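Local coordinates for uncharacterized protein (Bombyx mori, PDB 5AZ0), which is an aldo-keto reductase, AKR2E5, of the silkworm, an oxidoreductase that probably reduces carbonyl groups of aldehydes or ketones with a nicotinamide cofactor, at residues A[70-82]-A[336-347]. Residues are numbered along the deposited sequence; the frame is centred on the assembly and turned at random.
Sequences DTAHFYRVEPEIG and DIPIAMRKWKNG
Trp-344 sits among Phe-74, Arg-76 and His-73, where the C-terminal tail of this TIM-barrel aldo-keto reductase runs over the loop that links strand 68-70 to helix 78-90. The packing is tight around the indole. Phe-74 presents its edge to one indole face, with planes at 83° and CD1 3.7 Å from Trp-344 CH2, and the Arg-76 guanidinium lies flat on that same face, centres 4.3 Å apart. Trp-344 in turn directs its own edge at His-73, CZ2 standing 3.5 Å above the centre of the His-73 imidazole. A chi1 of -171°, which sets CG opposite the backbone N, carries the Phe-74 ring past the indole to Met-341; Met-341 CE lies 3.6 Å from Phe-74 CZ. Arg-76 NH2 meets a lone pair of Ala-340 O at 2.9 Å, nearly straight (176°), while NH1 holds Phe-74 O at 2.8 Å. A leucine in place of Arg-76 would probably leave both carbonyls without these donors and uncover part of the indole face. Across the indole from Phe-74 and Arg-76, a water bridges His-73 NE2, Asn-346 ND2 and Trp-344 O. The far end is looser: Pro-79 and Glu-80 only brush exposed, poorly ordered Gly-347. There the tail is pinned by Gly-347 N, which donates to Arg-76 O at 3.1 Å.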
# COMPACT_ATOMS: atom_id res chain seq x y z
N ASP A 70 -0.62 -7.34 -1.29
CA ASP A 70 -0.42 -6.39 -0.20
C ASP A 70 -1.44 -6.67 0.83
O ASP A 70 -2.66 -6.62 0.53
CB ASP A 70 -0.59 -4.94 -0.71
CG ASP A 70 -0.32 -3.90 0.37
OD1 ASP A 70 0.89 -3.63 0.60
OD2 ASP A 70 -1.33 -3.37 0.97
N THR A 71 -1.01 -7.05 2.02
CA THR A 71 -1.97 -7.19 3.05
C THR A 71 -1.44 -6.62 4.36
O THR A 71 -0.41 -5.99 4.37
CB THR A 71 -2.46 -8.68 3.20
OG1 THR A 71 -3.68 -8.67 3.95
CG2 THR A 71 -1.46 -9.55 3.89
N ALA A 72 -2.17 -6.85 5.44
CA ALA A 72 -1.83 -6.30 6.76
C ALA A 72 -2.54 -7.06 7.89
O ALA A 72 -3.59 -7.53 7.66
CB ALA A 72 -2.19 -4.81 6.83
N HIS A 73 -1.98 -7.10 9.10
CA HIS A 73 -2.71 -7.55 10.24
C HIS A 73 -4.08 -6.88 10.35
O HIS A 73 -5.14 -7.57 10.42
CB HIS A 73 -1.90 -7.32 11.49
CG HIS A 73 -2.60 -7.73 12.75
ND1 HIS A 73 -2.23 -7.26 13.99
CD2 HIS A 73 -3.67 -8.55 12.94
CE1 HIS A 73 -3.03 -7.80 14.91
NE2 HIS A 73 -3.92 -8.57 14.28
N PHE A 74 -4.08 -5.55 10.23
CA PHE A 74 -5.33 -4.80 10.29
C PHE A 74 -6.41 -5.16 9.30
O PHE A 74 -7.54 -4.81 9.51
CB PHE A 74 -5.02 -3.29 10.17
CG PHE A 74 -6.20 -2.40 10.44
CD1 PHE A 74 -6.68 -2.27 11.73
CD2 PHE A 74 -6.80 -1.65 9.41
CE1 PHE A 74 -7.79 -1.42 12.00
CE2 PHE A 74 -7.89 -0.80 9.67
CZ PHE A 74 -8.39 -0.69 10.97
N TYR A 75 -6.09 -5.76 8.16
CA TYR A 75 -7.09 -6.04 7.15
C TYR A 75 -7.94 -7.29 7.38
O TYR A 75 -8.85 -7.56 6.60
CB TYR A 75 -6.45 -6.10 5.79
CG TYR A 75 -5.65 -4.85 5.35
CD1 TYR A 75 -5.77 -3.61 5.98
CD2 TYR A 75 -4.78 -4.96 4.29
CE1 TYR A 75 -5.02 -2.51 5.55
CE2 TYR A 75 -4.04 -3.88 3.85
CZ TYR A 75 -4.15 -2.65 4.46
OH TYR A 75 -3.35 -1.64 3.96
N ARG A 76 -7.62 -8.05 8.42
CA ARG A 76 -8.45 -9.11 8.98
C ARG A 76 -8.37 -10.40 8.19
O ARG A 76 -8.66 -11.41 8.74
CB ARG A 76 -9.96 -8.74 9.18
CG ARG A 76 -10.27 -7.84 10.39
CD ARG A 76 -10.53 -6.43 9.98
NE ARG A 76 -11.16 -5.65 11.04
CZ ARG A 76 -10.76 -4.45 11.48
NH1 ARG A 76 -9.66 -3.79 10.98
NH2 ARG A 76 -11.47 -3.87 12.44
N VAL A 77 -7.93 -10.36 6.95
CA VAL A 77 -8.07 -11.45 6.04
C VAL A 77 -6.77 -12.23 5.79
O VAL A 77 -6.70 -12.99 4.84
CB VAL A 77 -8.65 -10.93 4.68
CG1 VAL A 77 -10.08 -10.45 4.92
CG2 VAL A 77 -7.80 -9.81 4.03
N GLU A 78 -5.73 -12.08 6.62
CA GLU A 78 -4.47 -12.83 6.34
C GLU A 78 -4.68 -14.35 6.26
O GLU A 78 -4.13 -15.00 5.36
CB GLU A 78 -3.39 -12.51 7.39
CG GLU A 78 -2.86 -11.06 7.31
CD GLU A 78 -2.05 -10.66 8.53
OE1 GLU A 78 -2.57 -10.89 9.63
OE2 GLU A 78 -0.89 -10.15 8.41
N PRO A 79 -5.50 -14.93 7.18
CA PRO A 79 -5.71 -16.43 7.09
C PRO A 79 -6.27 -16.83 5.74
O PRO A 79 -5.74 -17.69 5.06
CB PRO A 79 -6.65 -16.72 8.28
CG PRO A 79 -6.38 -15.56 9.22
CD PRO A 79 -6.26 -14.38 8.31
N GLU A 80 -7.25 -16.08 5.26
CA GLU A 80 -7.85 -16.42 3.97
C GLU A 80 -6.90 -16.19 2.79
O GLU A 80 -6.90 -16.94 1.80
CB GLU A 80 -9.13 -15.62 3.74
CG GLU A 80 -10.28 -15.91 4.71
CD GLU A 80 -10.30 -15.03 5.99
OE1 GLU A 80 -9.25 -14.61 6.57
OE2 GLU A 80 -11.40 -14.75 6.45
N ILE A 81 -6.08 -15.11 2.86
CA ILE A 81 -5.13 -14.87 1.77
C ILE A 81 -4.13 -16.04 1.79
O ILE A 81 -3.66 -16.50 0.76
CB ILE A 81 -4.33 -13.51 1.95
CG1 ILE A 81 -5.27 -12.30 1.96
CG2 ILE A 81 -3.21 -13.40 0.93
CD1 ILE A 81 -6.10 -12.12 0.70
N GLY A 82 -3.70 -16.46 2.95
CA GLY A 82 -2.72 -17.56 2.97
C GLY A 82 -3.20 -18.89 2.41
O GLY A 82 -2.42 -19.65 1.84
N ASP A 336 -12.65 10.82 19.54
CA ASP A 336 -12.62 9.40 19.93
C ASP A 336 -12.31 8.41 18.78
O ASP A 336 -13.03 8.39 17.76
CB ASP A 336 -13.95 9.00 20.60
CG ASP A 336 -13.92 9.10 22.14
OD1 ASP A 336 -12.84 9.12 22.77
OD2 ASP A 336 -15.01 9.16 22.72
N ILE A 337 -11.27 7.57 18.97
CA ILE A 337 -10.87 6.60 17.93
C ILE A 337 -11.93 5.49 17.83
O ILE A 337 -12.10 4.76 18.80
CB ILE A 337 -9.46 5.93 18.22
CG1 ILE A 337 -8.33 6.96 18.20
CG2 ILE A 337 -9.17 4.82 17.18
CD1 ILE A 337 -7.03 6.53 18.84
N PRO A 338 -12.61 5.35 16.69
CA PRO A 338 -13.59 4.22 16.62
C PRO A 338 -12.95 2.88 16.96
O PRO A 338 -11.73 2.66 16.68
CB PRO A 338 -14.08 4.21 15.16
CG PRO A 338 -13.46 5.39 14.50
CD PRO A 338 -12.55 6.13 15.45
N ILE A 339 -13.76 1.98 17.56
CA ILE A 339 -13.22 0.69 18.04
C ILE A 339 -12.61 -0.19 16.89
O ILE A 339 -11.59 -0.81 17.10
CB ILE A 339 -14.24 -0.11 18.90
CG1 ILE A 339 -13.54 -1.23 19.71
CG2 ILE A 339 -15.37 -0.68 18.03
CD1 ILE A 339 -14.16 -1.48 21.10
N ALA A 340 -13.23 -0.20 15.70
CA ALA A 340 -12.72 -0.92 14.55
C ALA A 340 -11.28 -0.52 14.08
O ALA A 340 -10.66 -1.26 13.32
CB ALA A 340 -13.69 -0.82 13.38
N MET A 341 -10.75 0.62 14.56
CA MET A 341 -9.40 1.04 14.29
C MET A 341 -8.45 0.65 15.43
O MET A 341 -7.30 1.08 15.43
CB MET A 341 -9.38 2.56 14.12
CG MET A 341 -10.46 3.12 13.18
SD MET A 341 -10.44 2.44 11.55
CE MET A 341 -8.77 2.87 11.05
N ARG A 342 -8.93 -0.16 16.39
CA ARG A 342 -8.15 -0.49 17.60
C ARG A 342 -8.17 -1.98 18.04
O ARG A 342 -7.19 -2.45 18.58
CB ARG A 342 -8.67 0.35 18.77
CG ARG A 342 -8.24 1.80 18.79
CD ARG A 342 -8.79 2.60 20.00
NE ARG A 342 -10.25 2.67 20.15
CZ ARG A 342 -11.03 1.95 21.01
NH1 ARG A 342 -10.55 1.03 21.85
NH2 ARG A 342 -12.35 2.16 21.01
N LYS A 343 -9.31 -2.66 17.90
CA LYS A 343 -9.54 -4.03 18.42
C LYS A 343 -10.34 -4.77 17.40
O LYS A 343 -11.35 -4.28 16.94
CB LYS A 343 -10.35 -4.01 19.73
CG LYS A 343 -9.58 -3.47 20.92
CD LYS A 343 -10.45 -3.26 22.18
CE LYS A 343 -9.55 -3.32 23.40
NZ LYS A 343 -10.08 -2.66 24.60
N TRP A 344 -9.88 -5.96 17.02
CA TRP A 344 -10.58 -6.78 16.03
C TRP A 344 -10.09 -8.26 16.12
O TRP A 344 -9.02 -8.53 16.71
CB TRP A 344 -10.37 -6.20 14.60
CG TRP A 344 -8.89 -6.34 14.11
CD1 TRP A 344 -8.36 -7.35 13.35
CD2 TRP A 344 -7.79 -5.44 14.39
NE1 TRP A 344 -7.02 -7.14 13.14
CE2 TRP A 344 -6.64 -5.99 13.78
CE3 TRP A 344 -7.69 -4.24 15.09
CZ2 TRP A 344 -5.40 -5.37 13.84
CZ3 TRP A 344 -6.45 -3.64 15.17
CH2 TRP A 344 -5.31 -4.22 14.54
N LYS A 345 -10.83 -9.17 15.48
CA LYS A 345 -10.42 -10.56 15.30
C LYS A 345 -10.07 -10.83 13.81
O LYS A 345 -10.63 -10.19 12.91
CB LYS A 345 -11.53 -11.54 15.84
CG LYS A 345 -12.57 -12.05 14.82
CD LYS A 345 -13.29 -13.34 15.27
CE LYS A 345 -14.03 -14.04 14.12
NZ LYS A 345 -13.11 -14.74 13.16
N ASN A 346 -9.22 -11.84 13.56
CA ASN A 346 -8.83 -12.27 12.17
C ASN A 346 -9.36 -13.65 11.68
O ASN A 346 -9.30 -14.62 12.42
CB ASN A 346 -7.28 -12.23 12.05
CG ASN A 346 -6.70 -11.00 12.71
OD1 ASN A 346 -6.55 -9.98 12.04
ND2 ASN A 346 -6.42 -11.06 14.02
N GLY A 347 -9.82 -13.73 10.42
CA GLY A 347 -10.51 -14.94 9.91
C GLY A 347 -11.98 -14.99 10.32
O GLY A 347 -12.69 -15.96 10.04
O HOH W 1 -5.97 -9.06 16.16
O HOH W 2 -5.37 -10.70 9.35